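Geranyltranstransferase (Roseobacter denitrificans, PDB 4LLS) probably condenses isopentenyl diphosphate with allylic prenyl diphosphates such as farnesyl diphosphate to lengthen the isoprenoid chain. Local coordinates at residues L94-L99 with D133-L138; L49-A54 with V129-A134. All coordinates share one frame; numbering follows the deposited sequence.

Contact 1: residues L94-L99 with D133-L138; sequences LHAYSL and DALQTL. With IPE (3-methylbut-3-enyl trihydrogen diphosphate), chain C; GST (geranyl S-thiolodiphosphate), chain D.
One residue along from Leu94, whose side chain packs on Gln136, the carbonyl O of His95 is gripped twice on the ligand side of the helix: Leu99 N donates to it. Ser98 OG also donates to His95 O, at 2.7 Å. The His95 side chain leaves the far side of the same helix, and its NE2 donates to O3B of isopentenyl diphosphate at 2.8 Å, the phosphate oxygen sitting at the ring edge; Lys63, Arg66 and Arg114 hold the same ligand. Leu99 CD2 packs on IPE C2 at 3.6 Å, while Ser98 faces the geranyl thiolodiphosphate. This is the all-helical isoprenoid synthase fold: 94-99 belongs to helix 81-102, which ends at the calcium ligand Asp102, and runs nearly antiparallel to 133-138, with axes 7.9 Å apart. On the side turned from the substrates, Tyr97 CB presses against Leu135 CB at 3.7 Å, and Leu135 CD1 reaches Ala96 CB. Gln136 lies alongside Tyr97: its CB sits over the ring face as a CH-pi contact, 3.8 Å from the centroid, and the extended chain, with CG anti to the backbone N (chi1 177°), carries the amide on along the ring, their planes 16° apart. Leu94 CD2 flanks Gln136 CG at 4.0 Å. Tyr97 chi1 of 121° nearly eclipses CG with its own carbonyl carbon, a strained setting in which His101 meets the ring edge-to-face. The Gln136 amide is satisfied across the dimer interface, OE1 by Thr137 OG1 and NE2 by Asp133 O, both of the second subunit.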
loop_
_atom_site.group_PDB
_atom_site.type_symbol
_atom_site.label_atom_id
_atom_site.label_comp_id
_atom_site.label_asym_id
_atom_site.label_seq_id
_atom_site.Cartn_x
_atom_site.Cartn_y
_atom_site.Cartn_z
ATOM N N LEU A 94 -5.509 -2.679 -5.803
ATOM C CA LEU A 94 -5.268 -1.283 -5.414
ATOM C C LEU A 94 -6.624 -0.568 -5.303
ATOM O O LEU A 94 -6.905 0.087 -4.284
ATOM C CB LEU A 94 -4.348 -0.608 -6.429
ATOM C CG LEU A 94 -3.547 0.652 -6.027
ATOM C CD1 LEU A 94 -4.431 1.798 -5.534
ATOM C CD2 LEU A 94 -2.476 0.310 -5.018
ATOM N N HIS A 95 -7.427 -0.629 -6.337
ATOM C CA HIS A 95 -8.756 -0.049 -6.319
ATOM C C HIS A 95 -9.524 -0.539 -5.109
ATOM O O HIS A 95 -10.195 0.254 -4.410
ATOM C CB HIS A 95 -9.396 -0.406 -7.639
ATOM C CG HIS A 95 -10.838 -0.069 -7.742
ATOM N ND1 HIS A 95 -11.310 1.219 -7.704
ATOM C CD2 HIS A 95 -11.893 -0.855 -8.052
ATOM C CE1 HIS A 95 -12.622 1.205 -7.905
ATOM N NE2 HIS A 95 -12.993 -0.040 -8.137
ATOM N N ALA A 96 -9.532 -1.841 -4.880
ATOM C CA ALA A 96 -10.289 -2.389 -3.757
ATOM C C ALA A 96 -9.823 -1.791 -2.458
ATOM O O ALA A 96 -10.661 -1.466 -1.590
ATOM C CB ALA A 96 -10.197 -3.888 -3.684
ATOM N N TYR A 97 -8.527 -1.647 -2.272
ATOM C CA TYR A 97 -8.002 -1.079 -1.020
ATOM C C TYR A 97 -8.558 0.321 -0.841
ATOM O O TYR A 97 -9.021 0.693 0.278
ATOM C CB TYR A 97 -6.454 -1.074 -1.009
ATOM C CG TYR A 97 -5.802 0.270 -0.845
ATOM C CD1 TYR A 97 -5.845 0.957 0.366
ATOM C CD2 TYR A 97 -5.027 0.808 -1.834
ATOM C CE1 TYR A 97 -5.280 2.201 0.477
ATOM C CE2 TYR A 97 -4.322 1.979 -1.671
ATOM C CZ TYR A 97 -4.470 2.700 -0.513
ATOM O OH TYR A 97 -3.913 3.954 -0.373
ATOM N N SER A 98 -8.558 1.111 -1.895
ATOM C CA SER A 98 -9.004 2.503 -1.807
ATOM C C SER A 98 -10.454 2.578 -1.371
ATOM O O SER A 98 -10.822 3.467 -0.606
ATOM C CB SER A 98 -8.774 3.257 -3.147
ATOM O OG SER A 98 -9.765 2.907 -4.131
ATOM N N LEU A 99 -11.262 1.620 -1.791
ATOM C CA LEU A 99 -12.708 1.639 -1.458
ATOM C C LEU A 99 -12.897 1.197 -0.002
ATOM O O LEU A 99 -13.772 1.735 0.698
ATOM C CB LEU A 99 -13.524 0.756 -2.379
ATOM C CG LEU A 99 -13.494 1.114 -3.874
ATOM C CD1 LEU A 99 -14.373 0.151 -4.661
ATOM C CD2 LEU A 99 -13.830 2.562 -4.146
ATOM N N ASP A 133 -4.807 -2.065 3.932
ATOM C CA ASP A 133 -3.359 -1.934 3.955
ATOM C C ASP A 133 -2.754 -3.120 3.173
ATOM O O ASP A 133 -1.869 -2.932 2.314
ATOM C CB ASP A 133 -2.842 -1.899 5.394
ATOM C CG ASP A 133 -3.049 -0.584 6.074
ATOM O OD1 ASP A 133 -3.350 0.406 5.388
ATOM O OD2 ASP A 133 -2.880 -0.562 7.321
ATOM N N ALA A 134 -3.218 -4.355 3.464
ATOM C CA ALA A 134 -2.653 -5.551 2.879
ATOM C C ALA A 134 -2.995 -5.639 1.403
ATOM O O ALA A 134 -2.275 -6.297 0.651
ATOM C CB ALA A 134 -3.093 -6.821 3.608
ATOM N N LEU A 135 -4.130 -5.073 1.004
ATOM C CA LEU A 135 -4.514 -5.064 -0.407
ATOM C C LEU A 135 -3.647 -4.121 -1.219
ATOM O O LEU A 135 -3.301 -4.437 -2.362
ATOM C CB LEU A 135 -5.999 -4.737 -0.578
ATOM C CG LEU A 135 -6.967 -5.889 -0.277
ATOM C CD1 LEU A 135 -8.381 -5.350 -0.221
ATOM C CD2 LEU A 135 -6.835 -7.009 -1.289
ATOM N N GLN A 136 -3.279 -2.991 -0.647
ATOM C CA GLN A 136 -2.304 -2.148 -1.294
ATOM C C GLN A 136 -1.010 -2.945 -1.499
ATOM O O GLN A 136 -0.398 -2.948 -2.586
ATOM C CB GLN A 136 -2.061 -0.829 -0.580
ATOM C CG GLN A 136 -0.942 -0.048 -1.313
ATOM C CD GLN A 136 -0.531 1.318 -0.824
ATOM O OE1 GLN A 136 0.374 1.902 -1.406
ATOM N NE2 GLN A 136 -1.140 1.826 0.210
ATOM N N THR A 137 -0.559 -3.645 -0.461
ATOM C CA THR A 137 0.675 -4.382 -0.542
ATOM C C THR A 137 0.581 -5.469 -1.627
ATOM O O THR A 137 1.505 -5.673 -2.430
ATOM C CB THR A 137 1.047 -5.039 0.789
ATOM O OG1 THR A 137 0.793 -4.116 1.855
ATOM C CG2 THR A 137 2.494 -5.451 0.755
ATOM N N LEU A 138 -0.584 -6.101 -1.677
ATOM C CA LEU A 138 -0.806 -7.197 -2.608
ATOM C C LEU A 138 -0.723 -6.658 -4.062
ATOM O O LEU A 138 -0.183 -7.306 -4.956
ATOM C CB LEU A 138 -2.170 -7.829 -2.362
ATOM C CG LEU A 138 -2.458 -9.024 -3.259
ATOM C CD1 LEU A 138 -1.523 -10.180 -2.896
ATOM C CD2 LEU A 138 -3.913 -9.454 -3.100
HETATM C C1 IPE C . -16.218 3.205 -7.618
HETATM O O1 IPE C . -15.590 2.634 -8.783
HETATM C C2 IPE C . -15.274 4.243 -7.021
HETATM C C3 IPE C . -14.973 5.341 -8.010
HETATM C C4 IPE C . -13.726 5.620 -8.386
HETATM C C5 IPE C . -16.075 6.245 -8.469
HETATM P PA IPE C . -16.392 1.586 -9.679
HETATM O O1A IPE C . -17.754 2.174 -10.074
HETATM O O2A IPE C . -15.498 1.210 -10.772
HETATM O O3A IPE C . -16.613 0.341 -8.722
HETATM P PB IPE C . -16.628 -1.274 -8.862
HETATM O O1B IPE C . -17.568 -1.758 -7.769
HETATM O O2B IPE C . -17.130 -1.611 -10.237
HETATM O O3B IPE C . -15.175 -1.650 -8.692
HETATM P PA GST D . -18.268 5.888 -4.409
HETATM O O1A GST D . -18.235 4.546 -5.138
HETATM O O2A GST D . -19.430 6.793 -4.799
HETATM O O3A GST D . -18.106 5.743 -2.901
HETATM O O1B GST D . -16.942 6.618 -4.901
HETATM P PB GST D . -16.642 8.151 -4.625
HETATM O O2B GST D . -17.400 9.065 -5.483
HETATM O O3B GST D . -16.782 8.444 -3.093
HETATM S S1 GST D . -14.744 8.275 -5.199
HETATM C C1 GST D . -14.080 7.075 -4.095
HETATM C C2 GST D . -12.635 7.341 -3.745
HETATM C C3 GST D . -11.623 6.754 -4.403
HETATM C C10 GST D . -11.861 5.887 -5.591
HETATM C C4 GST D . -10.206 7.037 -4.035
HETATM C C5 GST D . -10.080 6.965 -2.507
HETATM C C6 GST D . -8.675 7.226 -2.071
HETATM C C7 GST D . -8.149 6.753 -0.919
HETATM C C9 GST D . -8.850 5.916 0.128
HETATM C C8 GST D . -6.709 7.107 -0.719
#

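Contact 2: residues L49-A54 with V129-A134. With GST (geranyl S-thiolodiphosphate), chain I.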
loop_
_atom_site.group_PDB
_atom_site.type_symbol
_atom_site.label_atom_id
_atom_site.label_comp_id
_atom_site.label_asym_id
_atom_site.label_seq_id
_atom_site.Cartn_x
_atom_site.Cartn_y
_atom_site.Cartn_z
ATOM N N LEU A 49 -7.696 -16.193 8.239
ATOM C CA LEU A 49 -7.959 -15.303 9.340
ATOM C C LEU A 49 -8.906 -14.206 8.878
ATOM O O LEU A 49 -9.045 -13.985 7.671
ATOM C CB LEU A 49 -6.644 -14.692 9.820
ATOM C CG LEU A 49 -5.653 -15.737 10.329
ATOM C CD1 LEU A 49 -4.327 -15.066 10.650
ATOM C CD2 LEU A 49 -6.209 -16.497 11.532
ATOM N N PRO A 50 -9.532 -13.485 9.812
ATOM C CA PRO A 50 -10.515 -12.498 9.409
ATOM C C PRO A 50 -9.962 -11.475 8.415
ATOM O O PRO A 50 -10.624 -11.140 7.447
ATOM C CB PRO A 50 -10.911 -11.828 10.722
ATOM C CG PRO A 50 -10.769 -12.931 11.718
ATOM C CD PRO A 50 -9.631 -13.788 11.255
ATOM N N ILE A 51 -8.736 -11.024 8.625
ATOM C CA ILE A 51 -8.194 -10.028 7.727
ATOM C C ILE A 51 -8.175 -10.546 6.289
ATOM O O ILE A 51 -8.419 -9.776 5.347
ATOM C CB ILE A 51 -6.810 -9.569 8.194
ATOM C CG1 ILE A 51 -6.324 -8.425 7.304
ATOM C CG2 ILE A 51 -5.854 -10.754 8.254
ATOM C CD1 ILE A 51 -5.396 -8.859 6.211
ATOM N N VAL A 52 -7.800 -11.796 6.101
ATOM C CA VAL A 52 -7.714 -12.386 4.767
ATOM C C VAL A 52 -9.104 -12.630 4.178
ATOM O O VAL A 52 -9.335 -12.437 2.973
ATOM C CB VAL A 52 -6.880 -13.683 4.791
ATOM C CG1 VAL A 52 -6.857 -14.382 3.448
ATOM C CG2 VAL A 52 -5.459 -13.383 5.237
ATOM N N GLU A 53 -10.043 -13.054 5.011
ATOM C CA GLU A 53 -11.431 -13.154 4.573
ATOM C C GLU A 53 -11.961 -11.785 4.114
ATOM O O GLU A 53 -12.705 -11.686 3.133
ATOM C CB GLU A 53 -12.293 -13.743 5.689
ATOM C CG GLU A 53 -11.934 -15.197 5.929
ATOM C CD GLU A 53 -12.744 -15.856 7.031
ATOM O OE1 GLU A 53 -13.800 -15.311 7.433
ATOM O OE2 GLU A 53 -12.311 -16.935 7.495
ATOM N N ALA A 54 -11.590 -10.740 4.843
ATOM C CA ALA A 54 -11.935 -9.358 4.484
ATOM C C ALA A 54 -11.277 -8.892 3.168
ATOM O O ALA A 54 -11.895 -8.230 2.353
ATOM C CB ALA A 54 -11.579 -8.404 5.613
ATOM N N VAL A 129 -9.130 -1.309 8.175
ATOM C CA VAL A 129 -7.865 -0.615 7.979
ATOM C C VAL A 129 -6.799 -1.600 7.508
ATOM O O VAL A 129 -6.105 -1.344 6.488
ATOM C CB VAL A 129 -7.404 0.096 9.254
ATOM C CG1 VAL A 129 -5.959 0.594 9.093
ATOM C CG2 VAL A 129 -8.350 1.247 9.621
ATOM N N LEU A 130 -6.696 -2.744 8.161
ATOM C CA LEU A 130 -5.610 -3.672 7.866
ATOM C C LEU A 130 -5.838 -4.387 6.557
ATOM O O LEU A 130 -4.881 -4.636 5.808
ATOM C CB LEU A 130 -5.375 -4.676 9.027
ATOM C CG LEU A 130 -4.840 -4.050 10.329
ATOM C CD1 LEU A 130 -4.840 -5.148 11.381
ATOM C CD2 LEU A 130 -3.454 -3.477 10.166
ATOM N N ALA A 131 -7.088 -4.739 6.243
ATOM C CA ALA A 131 -7.355 -5.391 4.978
ATOM C C ALA A 131 -7.032 -4.429 3.837
ATOM O O ALA A 131 -6.462 -4.881 2.836
ATOM C CB ALA A 131 -8.823 -5.838 4.883
ATOM N N GLY A 132 -7.399 -3.150 3.929
ATOM C CA GLY A 132 -7.033 -2.194 2.909
ATOM C C GLY A 132 -5.519 -2.073 2.800
ATOM O O GLY A 132 -4.983 -2.061 1.705
ATOM N N ASP A 133 -4.807 -2.065 3.932
ATOM C CA ASP A 133 -3.359 -1.934 3.955
ATOM C C ASP A 133 -2.754 -3.120 3.173
ATOM O O ASP A 133 -1.869 -2.932 2.314
ATOM C CB ASP A 133 -2.842 -1.899 5.394
ATOM C CG ASP A 133 -3.049 -0.584 6.074
ATOM O OD1 ASP A 133 -3.350 0.406 5.388
ATOM O OD2 ASP A 133 -2.880 -0.562 7.321
ATOM N N ALA A 134 -3.218 -4.355 3.464
ATOM C CA ALA A 134 -2.653 -5.551 2.879
ATOM C C ALA A 134 -2.995 -5.639 1.403
ATOM O O ALA A 134 -2.275 -6.297 0.651
ATOM C CB ALA A 134 -3.093 -6.821 3.608
HETATM P PA GST I . 5.140 -0.239 19.955
HETATM O O1A GST I . 5.315 -0.904 21.325
HETATM O O2A GST I . 3.785 0.430 19.750
HETATM O O3A GST I . 6.301 0.586 19.484
HETATM O O1B GST I . 5.115 -1.431 18.951
HETATM P PB GST I . 4.294 -2.725 19.304
HETATM O O2B GST I . 2.887 -2.405 19.585
HETATM O O3B GST I . 5.014 -3.574 20.484
HETATM S S1 GST I . 4.486 -3.665 17.570
HETATM C C1 GST I . 4.065 -2.252 16.598
HETATM C C2 GST I . 3.380 -2.709 15.342
HETATM C C3 GST I . 4.057 -2.848 14.199
HETATM C C10 GST I . 5.530 -2.575 14.143
HETATM C C4 GST I . 3.357 -3.388 12.993
HETATM C C5 GST I . 1.959 -2.771 12.876
HETATM C C6 GST I . 1.356 -3.372 11.644
HETATM C C7 GST I . 0.388 -2.819 10.911
HETATM C C9 GST I . -0.043 -3.622 9.722
HETATM C C8 GST I . -0.220 -1.476 11.167
#
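Helix 50-54 crosses helix 129-134 at -64°, the axes coming within 8.8 Å, and the backbones are nearest at Ile51 and Ala131, whose CA atoms lie 5.5 Å apart. Small residues make this approach possible: Ala54 CB meets Ala131 CB at 3.8 Å, methyl to methyl. Ile51 does most of the reaching across. Its CG1 stands anti to the backbone N (chi1 -175°), which carries that branch onto the backbone of the other helix, 3.9 Å from Ala131 N, and against Leu130 CB, which points toward it. From there CD1 continues to Ala134 CB at 4.0 Å, so one branch spans a full turn from Leu130 to Ala134. Cutting Ile51 back to an alanine is likely to open a gap beside Ala131 and take from the Ala134 methyl its apolar neighbour across the crossing. Leu130 has a second task on its far branch: CD2 touches C9, at the tail end of a geranyl thiolodiphosphate, at 3.4 Å. Lys252 and Arg113 of the second subunit bind that ligand's diphosphate, so this helix lends a wall to the partner's prenyl pocket. Around the crossing, Trp123 in the loop before helix 125-144 lies against Pro50, Glu53 and Ala54, Phe46 backs Val52, and Ala176 on helix 171-184 of the second subunit packs on Ile51.

In the fold
Both contacts are buried and both use helix 125-144, sharing Asp133 and Ala134, with centres about 9 Å apart. Contact 1 lies deeper, about 12 Å from the centre of the chain against about 20 Å for contact 2. It pairs the helix almost antiparallel with a substrate-binding one, and mixes apolar packing with an amide and an aromatic ring. Contact 2 is a steeper crossing of apolar side chains packing on one another and on backbone. Both touch the second subunit, contact 1 with amide and hydroxyl hydrogen bonds, contact 2 with packing of Ile51 and Leu130. They join where Tyr97 CB comes 3.2 Å from Gly132 O; helices 81-102 and 50-59 also meet, Ala96 touching Thr59.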